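Side-chain contacts in Sso-CP2 metallo-carboxypetidase (Sulfolobus solfataricus, PDB 4MMO), which is a zinc-binding M20-family metallo-carboxypeptidase that probably removes residues from the C-terminal end of peptides: residues P15-T20 and A86-T91; H51-A56 and E145-K150; S159-G164 and S353-A358; L264-K269 and A273-T278; K320-L325 and I338-F343. All coordinates share one frame; numbering follows the deposited sequence.

Contact 1: P15-T20 and A86-T91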
# COMPACT_ATOMS: atom_id res chain seq x y z
N PRO A 15 -10.19 5.22 -28.86
CA PRO A 15 -9.35 5.07 -27.67
C PRO A 15 -7.93 4.66 -28.04
O PRO A 15 -7.70 4.10 -29.11
CB PRO A 15 -10.06 3.97 -26.87
CG PRO A 15 -10.86 3.22 -27.86
CD PRO A 15 -11.26 4.21 -28.91
N SER A 16 -6.99 4.95 -27.16
CA SER A 16 -5.58 4.71 -27.42
C SER A 16 -4.85 4.77 -26.10
O SER A 16 -3.88 5.52 -25.94
CB SER A 16 -5.04 5.76 -28.40
OG SER A 16 -5.47 7.06 -28.02
N ILE A 17 -5.33 3.98 -25.15
CA ILE A 17 -4.70 3.90 -23.85
C ILE A 17 -3.44 3.06 -23.98
O ILE A 17 -3.51 1.88 -24.28
CB ILE A 17 -5.65 3.30 -22.81
CG1 ILE A 17 -6.98 4.08 -22.81
CG2 ILE A 17 -5.02 3.33 -21.43
CD1 ILE A 17 -8.06 3.48 -21.93
N SER A 18 -2.29 3.70 -23.79
CA SER A 18 -1.01 3.01 -23.94
C SER A 18 -0.73 2.11 -22.74
O SER A 18 0.02 1.14 -22.85
CB SER A 18 0.12 4.03 -24.10
OG SER A 18 0.08 5.00 -23.06
N ALA A 19 -1.33 2.43 -21.60
CA ALA A 19 -1.15 1.64 -20.38
C ALA A 19 -1.61 0.20 -20.57
O ALA A 19 -1.01 -0.73 -20.05
CB ALA A 19 -1.89 2.28 -19.23
N THR A 20 -2.69 0.03 -21.34
CA THR A 20 -3.26 -1.29 -21.60
C THR A 20 -3.00 -1.72 -23.04
O THR A 20 -2.94 -2.92 -23.34
CB THR A 20 -4.78 -1.30 -21.35
OG1 THR A 20 -5.43 -0.40 -22.26
CG2 THR A 20 -5.10 -0.89 -19.92
N ALA A 86 -19.27 9.31 -21.51
CA ALA A 86 -18.31 8.25 -21.81
C ALA A 86 -16.97 8.87 -22.20
O ALA A 86 -16.94 9.79 -23.01
CB ALA A 86 -18.82 7.36 -22.93
N PRO A 87 -15.86 8.37 -21.62
CA PRO A 87 -14.53 8.95 -21.85
C PRO A 87 -14.16 9.19 -23.31
O PRO A 87 -13.37 10.10 -23.57
CB PRO A 87 -13.59 7.90 -21.25
CG PRO A 87 -14.38 7.27 -20.19
CD PRO A 87 -15.79 7.24 -20.67
N PHE A 88 -14.72 8.41 -24.23
CA PHE A 88 -14.37 8.55 -25.64
C PHE A 88 -15.57 8.90 -26.52
O PHE A 88 -15.56 8.67 -27.73
CB PHE A 88 -13.66 7.29 -26.12
CG PHE A 88 -12.36 7.05 -25.43
CD1 PHE A 88 -11.23 7.78 -25.77
CD2 PHE A 88 -12.26 6.11 -24.41
CE1 PHE A 88 -10.02 7.57 -25.13
CE2 PHE A 88 -11.05 5.90 -23.76
CZ PHE A 88 -9.93 6.64 -24.12
N SER A 89 -16.59 9.49 -25.92
CA SER A 89 -17.76 9.93 -26.68
C SER A 89 -17.45 11.20 -27.48
O SER A 89 -18.05 11.42 -28.54
CB SER A 89 -18.94 10.19 -25.74
OG SER A 89 -18.60 11.11 -24.72
N ALA A 90 -16.52 12.01 -26.99
CA ALA A 90 -16.22 13.31 -27.59
C ALA A 90 -17.50 14.12 -27.72
O ALA A 90 -17.79 14.71 -28.76
CB ALA A 90 -15.55 13.15 -28.94
N THR A 91 -18.29 14.11 -26.65
CA THR A 91 -19.56 14.81 -26.61
C THR A 91 -19.33 16.31 -26.63
O THR A 91 -18.46 16.82 -25.93
CB THR A 91 -20.34 14.44 -25.34
OG1 THR A 91 -20.70 13.06 -25.38
CG2 THR A 91 -21.60 15.29 -25.19
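Pro15 CB sits almost exactly over the centre of the Phe88 ring. It lies 3.7 Å from the centroid of the Phe88 ring, only 8° off the ring normal. This is a CH-pi contact over the face. Pro15 CA covers the same ring nearer its rim, 3.6 Å from Phe88 CE1. The backbone of the proline therefore shares in the contact. The Phe88 CG lies anti to its own carbonyl carbon (chi1 -63°), and this directs the ring at segment 15-20. Ile17 meets the ring near its tip, with CG1 4.1 Å from Phe88 CZ. No hydrogen bond joins the two segments.

Phe88 itself rides on a type I beta turn from Ala86 to Ser89. Ala86 O closes the turn by accepting from Ser89 N at 2.9 Å. It also accepts from the side chain, Ser89 OG to Ala86 O at 2.7 Å, in the carbonyl plane and on a lone pair. Ser89 OG in turn receives a bond from Thr91 OG1 at 2.9 Å. These bonds tie the side chains after the ring back onto the turn.

Ser16, next along, ties its loop to the residue after the zinc ligand His71: its OG is hydrogen-bonded to Tyr72 O. The Ser16 side chain is about 11 Å from the bound zinc ion. Beyond Phe88, Ala90 and Thr91 both face Tyr98. The arrangement is a type I turn leading into a G1 beta bulge, packed by CH-pi contact against a loop near the zinc site.

Contact 2: H51-A56 and E145-K150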
# COMPACT_ATOMS: atom_id res chain seq x y z
N HIS A 51 4.88 0.26 -29.04
CA HIS A 51 3.89 0.93 -29.87
C HIS A 51 4.56 1.67 -31.03
O HIS A 51 5.68 2.14 -30.90
CB HIS A 51 3.05 1.88 -29.02
CG HIS A 51 2.38 1.20 -27.86
ND1 HIS A 51 2.00 -0.12 -27.89
CD2 HIS A 51 2.02 1.67 -26.64
CE1 HIS A 51 1.44 -0.44 -26.74
NE2 HIS A 51 1.44 0.63 -25.97
N PRO A 52 3.87 1.75 -32.18
CA PRO A 52 4.50 2.30 -33.38
C PRO A 52 4.55 3.83 -33.38
O PRO A 52 3.82 4.48 -32.64
CB PRO A 52 3.58 1.81 -34.50
CG PRO A 52 2.24 1.77 -33.87
CD PRO A 52 2.46 1.39 -32.42
N VAL A 53 5.41 4.37 -34.24
CA VAL A 53 5.58 5.81 -34.39
C VAL A 53 5.08 6.23 -35.77
O VAL A 53 5.38 5.58 -36.77
CB VAL A 53 7.07 6.20 -34.23
CG1 VAL A 53 7.34 7.59 -34.76
CG2 VAL A 53 7.48 6.11 -32.77
N VAL A 54 4.30 7.31 -35.81
CA VAL A 54 3.89 7.89 -37.08
C VAL A 54 4.87 9.00 -37.46
O VAL A 54 5.09 9.93 -36.69
CB VAL A 54 2.48 8.48 -37.02
CG1 VAL A 54 2.05 8.95 -38.41
CG2 VAL A 54 1.49 7.47 -36.47
N TYR A 55 5.43 8.89 -38.66
CA TYR A 55 6.39 9.86 -39.16
C TYR A 55 5.97 10.39 -40.52
O TYR A 55 5.40 9.66 -41.33
CB TYR A 55 7.79 9.24 -39.25
CG TYR A 55 8.81 10.18 -39.84
CD1 TYR A 55 9.40 11.17 -39.07
CD2 TYR A 55 9.18 10.09 -41.18
CE1 TYR A 55 10.33 12.03 -39.60
CE2 TYR A 55 10.11 10.95 -41.72
CZ TYR A 55 10.68 11.93 -40.93
OH TYR A 55 11.61 12.79 -41.46
N ALA A 56 6.25 11.66 -40.76
CA ALA A 56 6.00 12.28 -42.06
C ALA A 56 6.87 13.50 -42.23
O ALA A 56 7.21 14.18 -41.26
CB ALA A 56 4.53 12.65 -42.20
N GLU A 145 13.62 6.18 -27.43
CA GLU A 145 15.03 6.48 -27.62
C GLU A 145 15.67 5.55 -28.64
O GLU A 145 16.40 6.00 -29.52
CB GLU A 145 15.79 6.39 -26.29
CG GLU A 145 17.27 6.73 -26.42
CD GLU A 145 17.99 6.74 -25.09
OE1 GLU A 145 17.33 6.53 -24.05
OE2 GLU A 145 19.22 6.95 -25.08
N ASP A 146 15.37 4.25 -28.54
CA ASP A 146 15.93 3.27 -29.46
C ASP A 146 15.58 3.62 -30.90
O ASP A 146 16.40 3.47 -31.80
CB ASP A 146 15.41 1.86 -29.13
CG ASP A 146 15.97 1.32 -27.83
OD1 ASP A 146 17.09 1.71 -27.45
OD2 ASP A 146 15.29 0.48 -27.20
N TYR A 147 14.36 4.10 -31.11
CA TYR A 147 13.95 4.52 -32.44
C TYR A 147 14.72 5.76 -32.90
O TYR A 147 15.14 5.85 -34.06
CB TYR A 147 12.45 4.80 -32.47
CG TYR A 147 12.05 5.60 -33.68
CD1 TYR A 147 11.94 5.00 -34.93
CD2 TYR A 147 11.80 6.96 -33.59
CE1 TYR A 147 11.59 5.73 -36.04
CE2 TYR A 147 11.44 7.70 -34.69
CZ TYR A 147 11.34 7.08 -35.92
OH TYR A 147 10.98 7.82 -37.02
N ILE A 148 14.91 6.72 -32.00
CA ILE A 148 15.57 7.97 -32.36
C ILE A 148 17.05 7.75 -32.66
O ILE A 148 17.59 8.33 -33.60
CB ILE A 148 15.40 9.04 -31.26
CG1 ILE A 148 13.95 9.52 -31.23
CG2 ILE A 148 16.34 10.23 -31.49
CD1 ILE A 148 13.62 10.45 -30.08
N GLU A 149 17.70 6.90 -31.87
CA GLU A 149 19.13 6.67 -32.03
C GLU A 149 19.47 6.01 -33.37
O GLU A 149 20.61 6.11 -33.84
CB GLU A 149 19.68 5.82 -30.88
CG GLU A 149 19.56 6.48 -29.51
CD GLU A 149 20.56 7.60 -29.28
OE1 GLU A 149 21.15 8.10 -30.26
OE2 GLU A 149 20.76 7.98 -28.11
N LYS A 150 18.50 5.34 -33.98
CA LYS A 150 18.72 4.67 -35.27
C LYS A 150 18.30 5.56 -36.44
O LYS A 150 18.53 5.21 -37.60
CB LYS A 150 17.97 3.33 -35.31
CG LYS A 150 16.58 3.41 -35.92
CD LYS A 150 15.81 2.10 -35.76
CE LYS A 150 14.58 2.06 -36.66
NZ LYS A 150 14.94 1.94 -38.10
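Tyr147 reaches from its helix across to Val53 and Tyr55 on the strand. Its CB starts the side chain toward the strand, and CG is anti to the backbone N (chi1 164°). CB and CG carry the ring across, and the touching begins at CE2, which is 4.1 Å from Val53 CG1. CZ meets the same methyl, at 4.2 Å from Val53 CG1. The other methyl, Val53 CG2, lies over one face of the ring, somewhat farther off. At the tip, Tyr147 OH passes 4.1 Å from Tyr55 CB.

Val53 and Tyr147 reach toward each other, one from the strand and one from the helix. Val53 and Tyr55 can both take part because they are two residues apart on the strand. The side chain of Val54, between them, points away. The contact is buried and held by van der Waals packing, with no hydrogen bond across it.

Strand 53-58 lies between strands 43-46 and 128-134 in the mixed sheet. Leu132 of strand 128-134 touches both Val53 and Tyr147. Helix 383-389 packs on Ile148, and helix 24-39 touches Pro52 and Ala56.

Contact 3: S159-G164 and S353-A358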
# COMPACT_ATOMS: atom_id res chain seq x y z
N SER A 159 15.25 23.07 -35.22
CA SER A 159 14.55 23.29 -33.97
C SER A 159 13.45 22.26 -33.78
O SER A 159 13.07 21.57 -34.72
CB SER A 159 13.94 24.70 -33.94
OG SER A 159 12.96 24.86 -34.94
N VAL A 160 12.96 22.17 -32.55
CA VAL A 160 11.93 21.21 -32.21
C VAL A 160 10.90 21.83 -31.27
O VAL A 160 11.26 22.59 -30.37
CB VAL A 160 12.53 19.95 -31.55
CG1 VAL A 160 13.39 20.32 -30.35
CG2 VAL A 160 11.44 18.96 -31.16
N ILE A 161 9.63 21.51 -31.50
CA ILE A 161 8.59 21.86 -30.54
C ILE A 161 7.99 20.58 -29.95
O ILE A 161 7.67 19.63 -30.66
CB ILE A 161 7.50 22.78 -31.16
CG1 ILE A 161 6.77 22.09 -32.32
CG2 ILE A 161 8.13 24.10 -31.63
CD1 ILE A 161 5.51 22.82 -32.74
N MET A 162 7.88 20.56 -28.62
CA MET A 162 7.40 19.39 -27.91
C MET A 162 5.87 19.36 -27.95
O MET A 162 5.26 20.06 -28.75
CB MET A 162 7.94 19.38 -26.49
CG MET A 162 9.45 19.31 -26.41
SD MET A 162 10.15 17.90 -27.31
CE MET A 162 9.41 16.54 -26.41
N GLU A 163 5.26 18.54 -27.09
CA GLU A 163 3.83 18.25 -27.21
C GLU A 163 2.97 19.51 -27.07
O GLU A 163 1.86 19.58 -27.61
CB GLU A 163 3.40 17.14 -26.22
CG GLU A 163 3.03 17.59 -24.81
CD GLU A 163 2.38 16.47 -23.98
OE1 GLU A 163 1.20 16.61 -23.60
OE2 GLU A 163 3.03 15.44 -23.71
N GLY A 164 3.49 20.50 -26.36
CA GLY A 164 2.80 21.77 -26.21
C GLY A 164 2.38 22.06 -24.78
O GLY A 164 2.68 21.29 -23.87
N SER A 353 16.35 31.72 -28.31
CA SER A 353 16.33 31.03 -29.59
C SER A 353 15.20 31.62 -30.43
O SER A 353 14.23 32.16 -29.89
CB SER A 353 16.11 29.53 -29.40
OG SER A 353 14.76 29.24 -29.09
N THR A 354 15.33 31.53 -31.74
CA THR A 354 14.30 32.06 -32.63
C THR A 354 12.99 31.29 -32.50
O THR A 354 11.91 31.88 -32.61
CB THR A 354 14.77 32.04 -34.09
OG1 THR A 354 15.26 30.73 -34.42
CG2 THR A 354 15.88 33.06 -34.31
N VAL A 355 13.07 29.98 -32.27
CA VAL A 355 11.84 29.19 -32.16
C VAL A 355 11.06 29.67 -30.95
O VAL A 355 9.84 29.82 -31.01
CB VAL A 355 12.10 27.65 -32.11
CG1 VAL A 355 12.84 27.23 -30.84
CG2 VAL A 355 10.78 26.89 -32.24
N VAL A 356 11.76 29.97 -29.86
CA VAL A 356 11.08 30.49 -28.67
C VAL A 356 10.50 31.87 -28.96
O VAL A 356 9.35 32.15 -28.63
CB VAL A 356 12.03 30.56 -27.45
CG1 VAL A 356 11.37 31.32 -26.30
CG2 VAL A 356 12.40 29.16 -26.99
N LYS A 357 11.31 32.72 -29.60
CA LYS A 357 10.88 34.07 -29.93
C LYS A 357 9.63 34.03 -30.80
O LYS A 357 8.65 34.69 -30.50
CB LYS A 357 12.00 34.82 -30.65
CG LYS A 357 13.06 35.38 -29.72
CD LYS A 357 14.30 35.83 -30.48
CE LYS A 357 15.12 36.84 -29.69
NZ LYS A 357 16.38 37.21 -30.40
N ALA A 358 9.69 33.24 -31.88
CA ALA A 358 8.54 33.09 -32.77
C ALA A 358 7.30 32.62 -32.00
O ALA A 358 6.18 33.00 -32.32
CB ALA A 358 8.87 32.10 -33.88
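No ring or other flat group lies between Ser159, Ile161 and Val355; the touching is done by saturated carbons. The ring of Phe430, on helix 417-433, touches both Ile161 and Val355. Ser159 CB lies 3.9 Å from Val355 CB. Val355 CG1 is 4.1 Å from the same Ser159 CB. The other methyl, Val355 CG2, points along the strand and meets Ile161 CG2 at 3.9 Å. Val355 CG2 also lies 4.0 Å from Ser159 OG.

The torsions set out this division. Val355 CG2 is anti to its backbone N, while CG1 takes the crowded position between N and the carbonyl carbon (chi1 66°). In Ile161 it is CG1 that sits between N and the carbonyl carbon (chi1 62°), which leaves CG2 to meet the valine. The two side chains cross at a slant. The hydroxyl of Ser159 is hydrogen-bonded to Tyr434 OH.

This is helix-on-sheet packing in the alpha/beta layer that carries the zinc site. Strand 159-161 runs parallel to strands 65-71 and 395-396, and helix 354-367 covers it at its first turn. Val396 of the neighbouring strand also touches Ile161 and Val355. Val160 points away from the helix.

Ser353 is the N-cap of that helix. Its OG accepts from Val356 N at 3.2 Å, with an N-H...O angle of 159°. Past the strand, Glu163 binds the zinc ion together with His71 and Asp104. The Ile161 side chain is about 13 Å from that zinc.

Contact 4: L264-K269 and A273-T278. With SO4 (sulfate ion), chain H.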
# COMPACT_ATOMS: atom_id res chain seq x y z
N LEU A 264 0.00 23.20 2.77
CA LEU A 264 1.15 23.20 1.87
C LEU A 264 2.40 23.51 2.68
O LEU A 264 2.31 24.02 3.79
CB LEU A 264 0.98 24.24 0.76
CG LEU A 264 -0.25 24.09 -0.15
CD1 LEU A 264 -0.26 25.21 -1.19
CD2 LEU A 264 -0.27 22.73 -0.84
N LYS A 265 3.57 23.21 2.13
CA LYS A 265 4.83 23.46 2.82
C LYS A 265 5.22 24.94 2.78
O LYS A 265 6.05 25.38 3.57
CB LYS A 265 5.94 22.59 2.23
CG LYS A 265 5.83 21.11 2.59
CD LYS A 265 6.83 20.25 1.82
CE LYS A 265 8.26 20.45 2.29
NZ LYS A 265 8.46 20.03 3.70
N TYR A 266 4.62 25.69 1.86
CA TYR A 266 4.96 27.10 1.68
C TYR A 266 3.72 27.95 1.41
O TYR A 266 2.72 27.44 0.90
CB TYR A 266 5.95 27.27 0.52
CG TYR A 266 7.09 26.28 0.56
CD1 TYR A 266 8.11 26.40 1.49
CD2 TYR A 266 7.16 25.23 -0.35
CE1 TYR A 266 9.15 25.50 1.53
CE2 TYR A 266 8.20 24.33 -0.33
CZ TYR A 266 9.20 24.47 0.62
OH TYR A 266 10.25 23.58 0.66
N ASN A 267 3.79 29.23 1.76
CA ASN A 267 2.67 30.16 1.60
C ASN A 267 2.95 31.28 0.60
O ASN A 267 2.03 31.77 -0.06
CB ASN A 267 2.30 30.79 2.96
CG ASN A 267 1.87 29.75 3.98
OD1 ASN A 267 1.49 28.63 3.63
ND2 ASN A 267 1.93 30.12 5.25
N GLU A 268 4.20 31.69 0.49
CA GLU A 268 4.59 32.74 -0.46
C GLU A 268 4.59 32.21 -1.89
O GLU A 268 4.94 31.05 -2.13
CB GLU A 268 5.97 33.29 -0.11
CG GLU A 268 6.51 34.30 -1.11
N LYS A 269 4.20 33.05 -2.85
CA LYS A 269 4.06 32.59 -4.23
C LYS A 269 5.42 32.31 -4.88
O LYS A 269 5.55 31.36 -5.66
CB LYS A 269 3.24 33.59 -5.06
CG LYS A 269 3.97 34.84 -5.55
CD LYS A 269 3.47 35.27 -6.93
CE LYS A 269 2.06 35.82 -6.89
NZ LYS A 269 1.50 36.01 -8.25
N ALA A 273 6.80 28.74 -6.43
CA ALA A 273 7.30 28.69 -7.80
C ALA A 273 8.69 28.08 -7.83
O ALA A 273 9.00 27.27 -8.70
CB ALA A 273 7.33 30.09 -8.40
N GLU A 274 9.52 28.47 -6.87
CA GLU A 274 10.88 27.96 -6.79
C GLU A 274 10.87 26.46 -6.51
O GLU A 274 11.49 25.69 -7.24
CB GLU A 274 11.65 28.70 -5.70
CG GLU A 274 13.14 28.39 -5.67
CD GLU A 274 13.87 29.14 -4.58
OE1 GLU A 274 13.38 30.22 -4.17
OE2 GLU A 274 14.92 28.66 -4.12
N ALA A 275 10.17 26.06 -5.46
CA ALA A 275 10.12 24.65 -5.07
C ALA A 275 9.60 23.77 -6.20
O ALA A 275 10.18 22.73 -6.53
CB ALA A 275 9.26 24.48 -3.83
N LEU A 276 8.49 24.20 -6.79
CA LEU A 276 7.82 23.44 -7.83
C LEU A 276 8.70 23.24 -9.06
O LEU A 276 8.76 22.14 -9.62
CB LEU A 276 6.53 24.16 -8.23
CG LEU A 276 5.57 23.44 -9.18
CD1 LEU A 276 5.14 22.09 -8.62
CD2 LEU A 276 4.36 24.32 -9.44
N LEU A 277 9.39 24.30 -9.47
CA LEU A 277 10.14 24.29 -10.73
C LEU A 277 11.62 23.93 -10.58
O LEU A 277 12.25 23.50 -11.55
CB LEU A 277 10.01 25.65 -11.42
CG LEU A 277 8.60 26.14 -11.75
CD1 LEU A 277 8.67 27.43 -12.56
CD2 LEU A 277 7.80 25.08 -12.51
N THR A 278 12.18 24.10 -9.38
CA THR A 278 13.63 24.04 -9.18
C THR A 278 14.12 22.86 -8.31
O THR A 278 15.27 22.45 -8.43
CB THR A 278 14.16 25.38 -8.57
OG1 THR A 278 13.87 26.45 -9.48
CG2 THR A 278 15.66 25.35 -8.31
S SO4 H . 6.24 20.98 6.67
O1 SO4 H . 5.01 20.80 5.89
O2 SO4 H . 6.57 22.40 6.73
O3 SO4 H . 6.03 20.47 8.02
O4 SO4 H . 7.33 20.25 6.03
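The N-terminal first turn of helix 269-278 is closed here by the i to i+4 bond between Lys269 and Ala273, and the loop before it folds back on the helix. Ala273 N donates to Lys269 O at 3.0 Å, with an N-H...O angle of 159°. The donor is tilted 25° from the carbonyl plane. Ala273 CB also lies close, 3.5 Å from Lys269 O. Glu268 holds the N-cap position just before the helix.

The loop reaches the helix through one aromatic side chain. Tyr266 CE2 is 3.7 Å from Ala275 CB, and Tyr266 CD2 is 4.1 Å from it. One face of the tyrosine ring carries Lys265 CB, 3.8 Å above the plane and offset toward the rim.

Lys265 then curls at its far end, with bends at chi3 and chi4 (chi4 64°). Lys265 NZ donates to O4 of a sulfate ion at 2.6 Å. Lys265 CG lies 3.4 Å from sulfate O1, so the bent chain meets the anion at both CG and NZ. The ion is probably from the crystallisation liquor. Lys265 NZ also bonds to Gly222 O, and Lys269 NZ forms a salt bridge with Asp249.

The second subunit packs on the same loop: its Val204 touches Leu264 and Lys265, and its Pro202 touches Tyr266. The arrangement is a helix N-terminus with its preceding loop folded back on it, set at the subunit interface in the M20 dimerisation region.

Contact 5: K320-L325 and I338-F343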
# COMPACT_ATOMS: atom_id res chain seq x y z
N LYS A 320 22.94 7.96 -13.53
CA LYS A 320 23.87 8.20 -12.44
C LYS A 320 23.15 8.17 -11.08
O LYS A 320 23.65 7.58 -10.12
CB LYS A 320 24.59 9.53 -12.63
CG LYS A 320 25.64 9.81 -11.57
CD LYS A 320 26.52 10.98 -11.98
CE LYS A 320 27.59 11.25 -10.94
NZ LYS A 320 28.50 12.36 -11.35
N VAL A 321 21.98 8.80 -11.01
CA VAL A 321 21.22 8.85 -9.77
C VAL A 321 20.86 7.44 -9.34
O VAL A 321 20.86 7.13 -8.15
CB VAL A 321 19.95 9.72 -9.92
CG1 VAL A 321 19.04 9.58 -8.71
CG2 VAL A 321 20.33 11.18 -10.13
N PHE A 322 20.56 6.59 -10.32
CA PHE A 322 20.25 5.19 -10.05
C PHE A 322 21.43 4.49 -9.39
O PHE A 322 21.25 3.68 -8.49
CB PHE A 322 19.88 4.48 -11.35
CG PHE A 322 19.34 3.08 -11.16
CD1 PHE A 322 18.33 2.84 -10.24
CD2 PHE A 322 19.84 2.03 -11.90
CE1 PHE A 322 17.83 1.55 -10.07
CE2 PHE A 322 19.34 0.75 -11.73
CZ PHE A 322 18.33 0.51 -10.82
N GLU A 323 22.64 4.82 -9.83
CA GLU A 323 23.84 4.21 -9.27
C GLU A 323 24.08 4.73 -7.85
O GLU A 323 24.47 3.97 -6.96
CB GLU A 323 25.06 4.49 -10.15
CG GLU A 323 26.36 3.88 -9.64
CD GLU A 323 26.26 2.37 -9.42
OE1 GLU A 323 25.58 1.69 -10.21
OE2 GLU A 323 26.87 1.88 -8.45
N LEU A 324 23.86 6.03 -7.65
CA LEU A 324 24.00 6.63 -6.32
C LEU A 324 22.99 6.02 -5.36
O LEU A 324 23.31 5.72 -4.21
CB LEU A 324 23.81 8.14 -6.39
CG LEU A 324 24.85 8.95 -7.16
CD1 LEU A 324 24.51 10.43 -7.10
CD2 LEU A 324 26.26 8.70 -6.62
N LEU A 325 21.76 5.83 -5.83
CA LEU A 325 20.73 5.20 -5.04
C LEU A 325 21.17 3.80 -4.64
O LEU A 325 21.01 3.39 -3.49
CB LEU A 325 19.42 5.12 -5.82
CG LEU A 325 18.32 4.29 -5.15
CD1 LEU A 325 17.94 4.89 -3.81
CD2 LEU A 325 17.11 4.17 -6.06
N ILE A 338 15.81 -4.57 -6.97
CA ILE A 338 15.61 -3.20 -7.41
C ILE A 338 15.29 -3.21 -8.90
O ILE A 338 16.04 -3.76 -9.70
CB ILE A 338 16.86 -2.33 -7.21
CG1 ILE A 338 17.49 -2.59 -5.84
CG2 ILE A 338 16.49 -0.86 -7.37
CD1 ILE A 338 18.85 -1.94 -5.67
N LEU A 339 14.15 -2.62 -9.25
CA LEU A 339 13.71 -2.53 -10.63
C LEU A 339 13.55 -1.06 -10.99
O LEU A 339 13.00 -0.29 -10.21
CB LEU A 339 12.37 -3.25 -10.79
CG LEU A 339 12.34 -4.70 -10.29
CD1 LEU A 339 10.90 -5.15 -10.07
CD2 LEU A 339 13.04 -5.62 -11.28
N ALA A 340 14.03 -0.68 -12.17
CA ALA A 340 13.96 0.71 -12.61
C ALA A 340 13.42 0.84 -14.04
O ALA A 340 13.47 -0.12 -14.81
CB ALA A 340 15.32 1.36 -12.52
N HIS A 341 12.92 2.02 -14.37
CA HIS A 341 12.48 2.32 -15.73
C HIS A 341 12.17 3.81 -15.89
O HIS A 341 12.17 4.56 -14.91
CB HIS A 341 11.25 1.50 -16.11
CG HIS A 341 10.05 1.76 -15.25
ND1 HIS A 341 9.85 1.13 -14.04
CD2 HIS A 341 8.99 2.58 -15.43
CE1 HIS A 341 8.71 1.55 -13.52
NE2 HIS A 341 8.17 2.43 -14.34
N GLY A 342 11.92 4.23 -17.12
CA GLY A 342 11.55 5.60 -17.40
C GLY A 342 12.64 6.61 -17.12
O GLY A 342 12.37 7.71 -16.63
N PHE A 343 13.89 6.25 -17.42
CA PHE A 343 15.00 7.18 -17.28
C PHE A 343 14.77 8.35 -18.23
O PHE A 343 14.67 8.16 -19.44
CB PHE A 343 16.33 6.49 -17.60
CG PHE A 343 16.63 5.29 -16.74
CD1 PHE A 343 16.10 4.05 -17.04
CD2 PHE A 343 17.46 5.40 -15.63
CE1 PHE A 343 16.37 2.94 -16.25
CE2 PHE A 343 17.74 4.31 -14.84
CZ PHE A 343 17.20 3.07 -15.15
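Phe322 points from helix 318-331 onto strand 337-348, with Ala340 and Phe343 against its ring. The motif is a helix packed on an antiparallel sheet. Helix 320-325 and strand 338-343 run nearly antiparallel, at 162°, with their axes 10.9 Å apart at closest approach.

Phe322 CG is anti to its backbone N (chi1 -171°), which sends the ring across to the strand. Ala340 CB lies over one face, 3.9 Å from the ring centroid, and offset toward the rim. This is a CH-pi contact. The same face receives the edge of Phe343. The two rings form a T-shaped pair with centroids 5.8 Å apart and planes at 80°. Phe322 CB, in turn, lies at the edge of the Phe343 ring, near its plane, 4.1 Å from Phe343 CE2. Phe343 is also stacked with Tyr319 from the same helix.

Val185 and Leu187 of the next strand, 178-190, touch Ile338. The segments share no hydrogen bond. Ile338 and Phe322 run alongside each other, pointing opposite ways. The isoleucine touches the ring with one methyl, and Ile338 CG2 stands 3.9 Å from Phe322 CE1.

Contacts 2 and 3 are buried and both reach the mixed sheet, each with a helix on a strand. Contact 2 uses a tyrosine against aliphatic carbons, and contact 3 is all aliphatic apart from a serine. Contact 1 is partly buried and joins two loops, with a ring face as its main surface. It touches contact 2, since Ser18 O lies 3.5 Å from His51 NE2. Contact 5 is a surface contact on the antiparallel sheet and holds the aromatic ring pair. Contact 4, partly buried, alone has a hydrogen bond across its segments; its Lys265 also holds a sulfate. Contact 4 also meets the second subunit more extensively than contact 5 does.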